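Local coordinates for bacteriocin (Pseudomonas syringae pv. tomato, PDB 4FZL), which kills bacteria as a colicin M-like bacteriocin that degrades the peptidoglycan precursor lipid II, probably as a calcium-binding phosphatase, at residues A[51-56]-A[89-94]; A[2-7]-A[74-79]; A[147-152]-A[169-174]. All coordinates share one frame; numbering follows the deposited sequence.

Interaction 1 of 3, residues A[51-56]-A[89-94]; sequences QREAEG and VLSGGL
Residues 89-94, an irregular stretch, run past the last turn of helix 37-54, where the backbones draw closest at Ala54 and Ser91, 4.1 Å between their CA atoms. Gln51 and Val89 meet first. The glutamine chain starts out trans to the backbone N (chi1 -178°) and bends at chi2, which brings its amide to the loop; OE1 accepts from Val89 N at 2.9 Å, the N-H pointing almost straight at it (163°). The other half of the same amide works too: NE2 donates to Glu55 OE2 at 3.1 Å, with that oxygen in the amide plane, although the nitrogen itself comes from above the carboxylate. A weak bond from NE2 to Asn87 O also helps to fix the amide's rotation.

Between the polar groups, Ala54 CB touches Val89 CG1 at 3.8 Å, and Ser91 CB lies 3.5 Å from Ala54 N. Further along, Ser91 OG accepts from Gly93 N at 2.8 Å in an ST turn, and it also hydrogen-bonds to Asp50. Glu53, extended beyond CG, brings OE2 to 3.1 Å from this OG, while its OE1 accepts from a water that in turn accepts from Leu94 N. Gly56, with positive phi, closes the helix in a Schellman motif.

The Leu90 side chain lies about 6 Å from that of calcium ligand Leu165, which places the loop near the calcium site. The chemistry implies a helix end that holds irregular backbone chiefly through side chains: glutamine and glutamate acceptors meet loop N-H groups directly or through water, with one small apolar patch between them.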
# COMPACT_ATOMS: atom_id res chain seq x y z
N GLN A 51 -0.24 0.36 -10.36
CA GLN A 51 1.09 0.60 -10.87
C GLN A 51 1.17 1.90 -11.74
O GLN A 51 2.09 2.71 -11.62
CB GLN A 51 1.59 -0.66 -11.62
CG GLN A 51 2.99 -0.65 -12.21
CD GLN A 51 4.05 -0.79 -11.20
OE1 GLN A 51 3.86 -1.50 -10.25
NE2 GLN A 51 5.18 -0.14 -11.41
N ARG A 52 0.22 2.03 -12.65
CA ARG A 52 0.18 3.20 -13.45
C ARG A 52 -0.10 4.51 -12.63
O ARG A 52 0.49 5.55 -12.95
CB ARG A 52 -0.84 3.15 -14.60
CG ARG A 52 -0.51 2.10 -15.65
CD ARG A 52 -1.40 2.33 -16.84
NE ARG A 52 -1.25 1.30 -17.87
CZ ARG A 52 -1.73 1.41 -19.11
NH1 ARG A 52 -2.42 2.49 -19.48
NH2 ARG A 52 -1.56 0.43 -19.98
N GLU A 53 -0.98 4.44 -11.63
CA GLU A 53 -1.16 5.57 -10.73
C GLU A 53 0.18 5.91 -10.00
O GLU A 53 0.49 7.11 -9.85
CB GLU A 53 -2.29 5.33 -9.73
CG GLU A 53 -2.67 6.55 -8.94
CD GLU A 53 -3.86 6.32 -7.99
OE1 GLU A 53 -4.63 7.28 -7.75
OE2 GLU A 53 -4.03 5.19 -7.54
N ALA A 54 0.96 4.89 -9.65
CA ALA A 54 2.24 5.17 -9.00
C ALA A 54 3.20 5.91 -9.93
O ALA A 54 4.11 6.59 -9.46
CB ALA A 54 2.92 3.90 -8.54
N GLU A 55 2.99 5.73 -11.22
CA GLU A 55 3.80 6.36 -12.28
C GLU A 55 3.30 7.69 -12.70
O GLU A 55 3.87 8.29 -13.58
CB GLU A 55 3.96 5.38 -13.48
CG GLU A 55 4.81 4.13 -13.12
CD GLU A 55 4.63 2.88 -14.01
OE1 GLU A 55 3.78 2.88 -14.95
OE2 GLU A 55 5.36 1.87 -13.76
N GLY A 56 2.24 8.16 -12.07
CA GLY A 56 1.73 9.48 -12.32
C GLY A 56 0.40 9.56 -13.06
O GLY A 56 -0.02 10.67 -13.37
N VAL A 89 5.44 -1.24 -7.83
CA VAL A 89 5.41 -0.08 -7.00
C VAL A 89 3.95 0.16 -6.63
O VAL A 89 3.07 0.29 -7.48
CB VAL A 89 5.95 1.17 -7.74
CG1 VAL A 89 5.93 2.39 -6.79
CG2 VAL A 89 7.38 0.90 -8.27
N LEU A 90 3.74 0.39 -5.36
CA LEU A 90 2.46 0.75 -4.78
C LEU A 90 2.23 2.29 -4.77
O LEU A 90 3.03 3.06 -4.33
CB LEU A 90 2.28 0.24 -3.37
CG LEU A 90 2.41 -1.27 -3.15
CD1 LEU A 90 2.43 -1.80 -1.70
CD2 LEU A 90 1.32 -2.00 -3.95
N SER A 91 1.10 2.69 -5.30
CA SER A 91 0.82 4.06 -5.36
C SER A 91 0.35 4.80 -4.10
O SER A 91 0.44 6.03 -4.07
CB SER A 91 -0.24 4.25 -6.46
OG SER A 91 -1.58 4.12 -6.00
N GLY A 92 -0.22 4.06 -3.17
CA GLY A 92 -0.90 4.65 -2.05
C GLY A 92 -2.33 5.05 -2.31
O GLY A 92 -3.02 5.59 -1.42
N GLY A 93 -2.81 4.75 -3.51
CA GLY A 93 -4.15 5.04 -3.87
C GLY A 93 -5.18 3.95 -3.54
O GLY A 93 -4.88 2.99 -2.89
N LEU A 94 -6.40 4.14 -4.08
CA LEU A 94 -7.57 3.30 -3.83
C LEU A 94 -7.24 1.79 -3.97
O LEU A 94 -7.65 0.92 -3.13
CB LEU A 94 -8.62 3.61 -4.89
CG LEU A 94 -9.96 2.92 -4.86
CD1 LEU A 94 -10.56 3.03 -3.45
CD2 LEU A 94 -10.82 3.56 -5.93
O HOH W 1 -6.54 6.49 -5.98

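Interaction 2 of 3, residues A[2-7]-A[74-79]; sequences MQNPVA and QQINEN
Asn4 OD1 takes the N-H of Ala7 at 3.0 Å in a nearly straight bond (167°), making Asn4 the N-cap of helix 5-12, while its CG and ND2 lie against Gln75 O of the loop 74-79. Placing CG between the backbone N and the carbonyl carbon (chi1 78°) turns the amide back over the first helical turn. The amide nitrogen is 3.2 Å from Gln75 O, but the angle there is too poor for a bond; ND2 donates instead to Ser73 O and, weakly, to Ile70 O. One side chain therefore caps one helix while reaching the end of helix 59-70 and the chain just after it.

Beside the cap, the contact is apolar. Ile76 presents its CG2 branch to the proline ring, crossing it at about a right angle, 3.6 Å from Pro5 CD. Val6 CG2 comes obliquely to Ile76 CB at 4.0 Å, and the valine also packs on Gln38 and Val41 of helix 37-54. At the outer end the amides of Gln3 and Gln74 stand nearly perpendicular. A single water joins the two backbones there, donating to Gln3 O at 2.6 Å and to Gln74 O at 2.9 Å.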
# COMPACT_ATOMS: atom_id res chain seq x y z
N MET A 2 -15.83 -4.07 -27.26
CA MET A 2 -14.62 -4.89 -27.01
C MET A 2 -14.64 -6.24 -27.77
O MET A 2 -15.76 -6.67 -28.24
CB MET A 2 -14.46 -5.20 -25.53
CG MET A 2 -14.42 -3.98 -24.64
SD MET A 2 -12.89 -3.07 -24.87
CE MET A 2 -13.44 -1.65 -25.76
N GLN A 3 -13.45 -6.85 -27.93
CA GLN A 3 -13.32 -8.09 -28.70
C GLN A 3 -13.62 -9.28 -27.85
O GLN A 3 -13.62 -10.43 -28.36
CB GLN A 3 -11.94 -8.17 -29.43
CG GLN A 3 -11.83 -7.07 -30.51
CD GLN A 3 -12.64 -7.37 -31.75
OE1 GLN A 3 -13.57 -6.65 -32.09
NE2 GLN A 3 -12.29 -8.49 -32.41
N ASN A 4 -13.89 -9.00 -26.56
CA ASN A 4 -14.29 -10.03 -25.67
C ASN A 4 -15.12 -9.52 -24.46
O ASN A 4 -15.13 -8.32 -24.11
CB ASN A 4 -13.04 -10.85 -25.23
CG ASN A 4 -12.26 -10.16 -24.21
OD1 ASN A 4 -12.73 -10.04 -23.10
ND2 ASN A 4 -11.04 -9.82 -24.52
N PRO A 5 -15.83 -10.46 -23.83
CA PRO A 5 -16.80 -10.17 -22.80
C PRO A 5 -16.17 -9.89 -21.48
O PRO A 5 -16.88 -9.24 -20.70
CB PRO A 5 -17.66 -11.45 -22.75
CG PRO A 5 -16.77 -12.51 -23.31
CD PRO A 5 -16.02 -11.80 -24.38
N VAL A 6 -14.93 -10.35 -21.23
CA VAL A 6 -14.24 -10.01 -20.00
C VAL A 6 -13.94 -8.53 -19.98
O VAL A 6 -14.24 -7.85 -18.94
CB VAL A 6 -12.95 -10.84 -19.78
CG1 VAL A 6 -12.15 -10.46 -18.51
CG2 VAL A 6 -13.29 -12.36 -19.76
N ALA A 7 -13.40 -7.99 -21.08
CA ALA A 7 -13.14 -6.56 -21.13
C ALA A 7 -14.46 -5.74 -21.02
O ALA A 7 -14.50 -4.64 -20.40
CB ALA A 7 -12.39 -6.16 -22.42
N GLN A 74 -9.32 -11.54 -28.61
CA GLN A 74 -10.56 -12.32 -28.65
C GLN A 74 -10.58 -13.40 -27.58
O GLN A 74 -11.66 -14.04 -27.39
CB GLN A 74 -10.77 -12.96 -30.01
CG GLN A 74 -11.15 -11.95 -31.08
CD GLN A 74 -12.40 -12.30 -31.90
OE1 GLN A 74 -12.44 -12.01 -33.09
NE2 GLN A 74 -13.43 -12.91 -31.26
N GLN A 75 -9.47 -13.62 -26.88
CA GLN A 75 -9.46 -14.64 -25.85
C GLN A 75 -10.12 -14.14 -24.54
O GLN A 75 -10.29 -12.93 -24.33
CB GLN A 75 -8.04 -15.01 -25.56
CG GLN A 75 -7.31 -15.88 -26.70
CD GLN A 75 -6.04 -16.52 -26.35
OE1 GLN A 75 -5.28 -15.93 -25.66
NE2 GLN A 75 -5.93 -17.83 -26.57
N ILE A 76 -10.52 -15.11 -23.71
CA ILE A 76 -11.22 -14.85 -22.47
C ILE A 76 -10.62 -15.56 -21.25
O ILE A 76 -11.19 -15.56 -20.19
CB ILE A 76 -12.73 -15.13 -22.55
CG1 ILE A 76 -12.98 -16.62 -22.91
CG2 ILE A 76 -13.46 -14.18 -23.55
CD1 ILE A 76 -14.44 -17.07 -22.77
N ASN A 77 -9.43 -16.08 -21.42
CA ASN A 77 -8.81 -16.81 -20.31
C ASN A 77 -8.14 -15.90 -19.30
O ASN A 77 -7.97 -14.71 -19.52
CB ASN A 77 -7.77 -17.85 -20.80
CG ASN A 77 -6.60 -17.17 -21.51
OD1 ASN A 77 -5.69 -16.66 -20.87
ND2 ASN A 77 -6.61 -17.22 -22.85
N GLU A 78 -7.72 -16.46 -18.17
CA GLU A 78 -7.17 -15.63 -17.07
C GLU A 78 -5.82 -14.95 -17.34
O GLU A 78 -5.45 -14.02 -16.62
CB GLU A 78 -7.07 -16.41 -15.74
CG GLU A 78 -6.10 -17.56 -15.85
CD GLU A 78 -6.26 -18.57 -14.69
OE1 GLU A 78 -6.92 -19.63 -14.85
OE2 GLU A 78 -5.75 -18.26 -13.62
N ASN A 79 -5.13 -15.39 -18.40
CA ASN A 79 -3.86 -14.83 -18.84
C ASN A 79 -3.95 -13.75 -19.91
O ASN A 79 -2.93 -13.33 -20.42
CB ASN A 79 -2.91 -15.97 -19.27
CG ASN A 79 -2.65 -16.89 -18.16
OD1 ASN A 79 -2.71 -18.11 -18.29
ND2 ASN A 79 -2.43 -16.31 -17.02
O HOH W 2 -14.27 -12.85 -27.62

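Interaction 3 of 3, residues A[147-152]-A[169-174]; sequences DVNFAY and TLRLVG. With EDO (1,2-ethanediol), chain G; EDO (1,2-ethanediol), chain F; EDO (1,2-ethanediol), chain E.
Phe150 lays one face of its ring against Leu170, whose CB sits over it 4.0 Å from the centroid, in a CH-pi contact offset toward the rim. Leu172 CB comes to the ring's edge instead, 4.1 Å from Phe150 CE2. A chi1 of 61° carries the phenylalanine ring across toward the neighbouring strand. Leu170 serves a second ring as well: its CD1 also meets the Tyr152 ring, in an off-centre CH-pi contact 4.2 Å from the centroid, and the tyrosine hydroxyl bonds to Asp157. Val131 of helix 129-135 packs on Phe150, Val148 and Leu172, so this face of the sheet is the one covered by the helix.

The opposite face carries Asp147, Asn149 and Arg171. Arg171, extended from CG to NE, reaches diagonally to the aspartate of the neighbouring strand and grips it side-on: NE meets Asp147 OD1 and NH2 meets Asp147 OD2, each at 2.8 Å. Both oxygens use their syn lone pairs, and the carboxylate and guanidinium planes are only 9° apart, so the two bonds hold the groups nearly coplanar and restrict their rotation. Asn149 lies alongside, its ND2 3.4 Å from Arg171 CB. Two ethanediol molecules, probably from the crystallisation liquor, bond to NH1 and NH2 at the guanidinium edge, and Arg191 brings a like charge near NH1.

Between the two faces the backbones pair regularly. Val148 with Leu172 and Phe150 with Leu170 are hydrogen-bonded pairs, each joined by two N-H to O bonds; the pairs flanking them are non-hydrogen-bonded. The far edge of strand 167-178 pairs with strand 184-197. The result is an antiparallel pair within the mixed sheet of the colicin M-family region, with helix 129-135 on one face and, on the other, a largely polar surface carrying the Asp147-Arg171 salt bridge, just beyond calcium ligand Asn167.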
# COMPACT_ATOMS: atom_id res chain seq x y z
N ASP A 147 18.70 9.61 16.89
CA ASP A 147 18.50 8.58 15.89
C ASP A 147 17.80 7.46 16.61
O ASP A 147 18.48 6.60 17.19
CB ASP A 147 19.85 8.21 15.26
CG ASP A 147 19.76 7.46 13.93
OD1 ASP A 147 18.61 7.07 13.57
OD2 ASP A 147 20.81 7.28 13.20
N VAL A 148 16.49 7.40 16.55
CA VAL A 148 15.77 6.38 17.25
C VAL A 148 14.67 5.80 16.39
O VAL A 148 14.23 6.41 15.41
CB VAL A 148 15.18 6.95 18.55
CG1 VAL A 148 16.31 7.48 19.43
CG2 VAL A 148 14.18 8.05 18.21
N ASN A 149 14.22 4.62 16.76
CA ASN A 149 13.20 3.93 15.99
C ASN A 149 11.97 3.68 16.86
O ASN A 149 12.06 3.66 18.10
CB ASN A 149 13.72 2.59 15.56
CG ASN A 149 15.09 2.63 14.93
OD1 ASN A 149 16.07 1.87 15.43
ND2 ASN A 149 15.26 3.48 14.00
N PHE A 150 10.83 3.64 16.21
CA PHE A 150 9.54 3.45 16.90
C PHE A 150 8.49 2.73 16.04
O PHE A 150 8.46 2.94 14.82
CB PHE A 150 8.98 4.77 17.46
CG PHE A 150 8.71 5.81 16.42
CD1 PHE A 150 7.44 6.06 15.91
CD2 PHE A 150 9.77 6.56 15.96
CE1 PHE A 150 7.25 7.07 14.96
CE2 PHE A 150 9.59 7.55 15.01
CZ PHE A 150 8.33 7.79 14.49
N ALA A 151 7.65 1.93 16.70
CA ALA A 151 6.54 1.29 16.03
C ALA A 151 5.49 2.31 15.73
O ALA A 151 5.26 3.23 16.53
CB ALA A 151 5.94 0.16 16.88
N TYR A 152 4.80 2.11 14.62
CA TYR A 152 3.77 3.04 14.22
C TYR A 152 2.62 2.30 13.55
O TYR A 152 2.81 1.58 12.61
CB TYR A 152 4.34 4.05 13.23
CG TYR A 152 3.50 5.31 13.04
CD1 TYR A 152 3.48 6.32 14.01
CD2 TYR A 152 2.74 5.47 11.90
CE1 TYR A 152 2.72 7.46 13.81
CE2 TYR A 152 2.00 6.61 11.70
CZ TYR A 152 1.98 7.58 12.68
OH TYR A 152 1.27 8.73 12.51
N THR A 169 7.78 0.04 11.39
CA THR A 169 8.78 0.69 12.27
C THR A 169 9.32 1.86 11.46
O THR A 169 9.73 1.73 10.31
CB THR A 169 9.83 -0.29 12.69
OG1 THR A 169 9.28 -1.50 13.29
CG2 THR A 169 10.90 0.36 13.65
N LEU A 170 9.33 2.98 12.14
CA LEU A 170 9.89 4.22 11.63
C LEU A 170 11.17 4.58 12.34
O LEU A 170 11.45 4.11 13.49
CB LEU A 170 8.90 5.36 11.79
CG LEU A 170 7.59 5.17 11.01
CD1 LEU A 170 6.63 6.35 11.20
CD2 LEU A 170 7.87 5.03 9.53
N ARG A 171 11.99 5.35 11.62
CA ARG A 171 13.20 5.90 12.17
C ARG A 171 13.18 7.42 12.11
O ARG A 171 12.85 7.97 11.08
CB ARG A 171 14.41 5.42 11.37
CG ARG A 171 15.75 6.00 11.76
CD ARG A 171 16.79 5.39 10.87
NE ARG A 171 18.11 5.89 11.13
CZ ARG A 171 19.13 5.77 10.28
NH1 ARG A 171 18.91 5.31 9.04
NH2 ARG A 171 20.33 6.25 10.61
N LEU A 172 13.46 8.08 13.23
CA LEU A 172 13.56 9.53 13.31
C LEU A 172 15.02 9.85 13.51
O LEU A 172 15.63 9.44 14.52
CB LEU A 172 12.74 10.08 14.49
CG LEU A 172 12.67 11.61 14.60
CD1 LEU A 172 12.00 12.34 13.41
CD2 LEU A 172 12.00 11.96 15.95
N VAL A 173 15.60 10.61 12.57
CA VAL A 173 17.03 10.84 12.59
C VAL A 173 17.28 12.32 12.24
O VAL A 173 16.72 12.86 11.25
CB VAL A 173 17.79 9.86 11.64
CG1 VAL A 173 17.19 9.85 10.23
CG2 VAL A 173 19.25 10.24 11.58
N GLY A 174 18.08 12.97 13.07
CA GLY A 174 18.43 14.35 12.87
C GLY A 174 19.14 14.93 14.05
O GLY A 174 19.82 14.24 14.83
C1 EDO G . 21.48 7.58 19.70
O1 EDO G . 22.07 7.88 18.42
C2 EDO G . 19.99 7.77 19.82
O2 EDO G . 19.61 9.10 19.58
C1 EDO F . 21.55 4.64 7.05
O1 EDO F . 22.20 3.72 6.07
C2 EDO F . 22.53 4.78 8.18
O2 EDO F . 22.73 6.05 8.81
C1 EDO E . 15.47 3.23 7.94
O1 EDO E . 16.66 3.98 7.64
C2 EDO E . 15.59 1.82 7.52
O2 EDO E . 15.77 1.69 6.12

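The three contacts spread along an elongated chain. Interactions 1 and 2 belong to its helical part and alternate in sequence: segment 2-7 comes first, then 51-56, 74-79 and 89-94. Both of their later segments lie between helices 59-70 and 96-106, which lets one long connection meet two distant places, with contact centres about 25 Å apart. Interaction 3 follows in series and belongs to the mixed sheet. Its centre lies about 25 Å from that of interaction 1 and 48 Å from that of interaction 2, across the chain's centre. The bound calcium lies closer to interactions 1 and 3; interaction 2 sits at the far helical end, away from it.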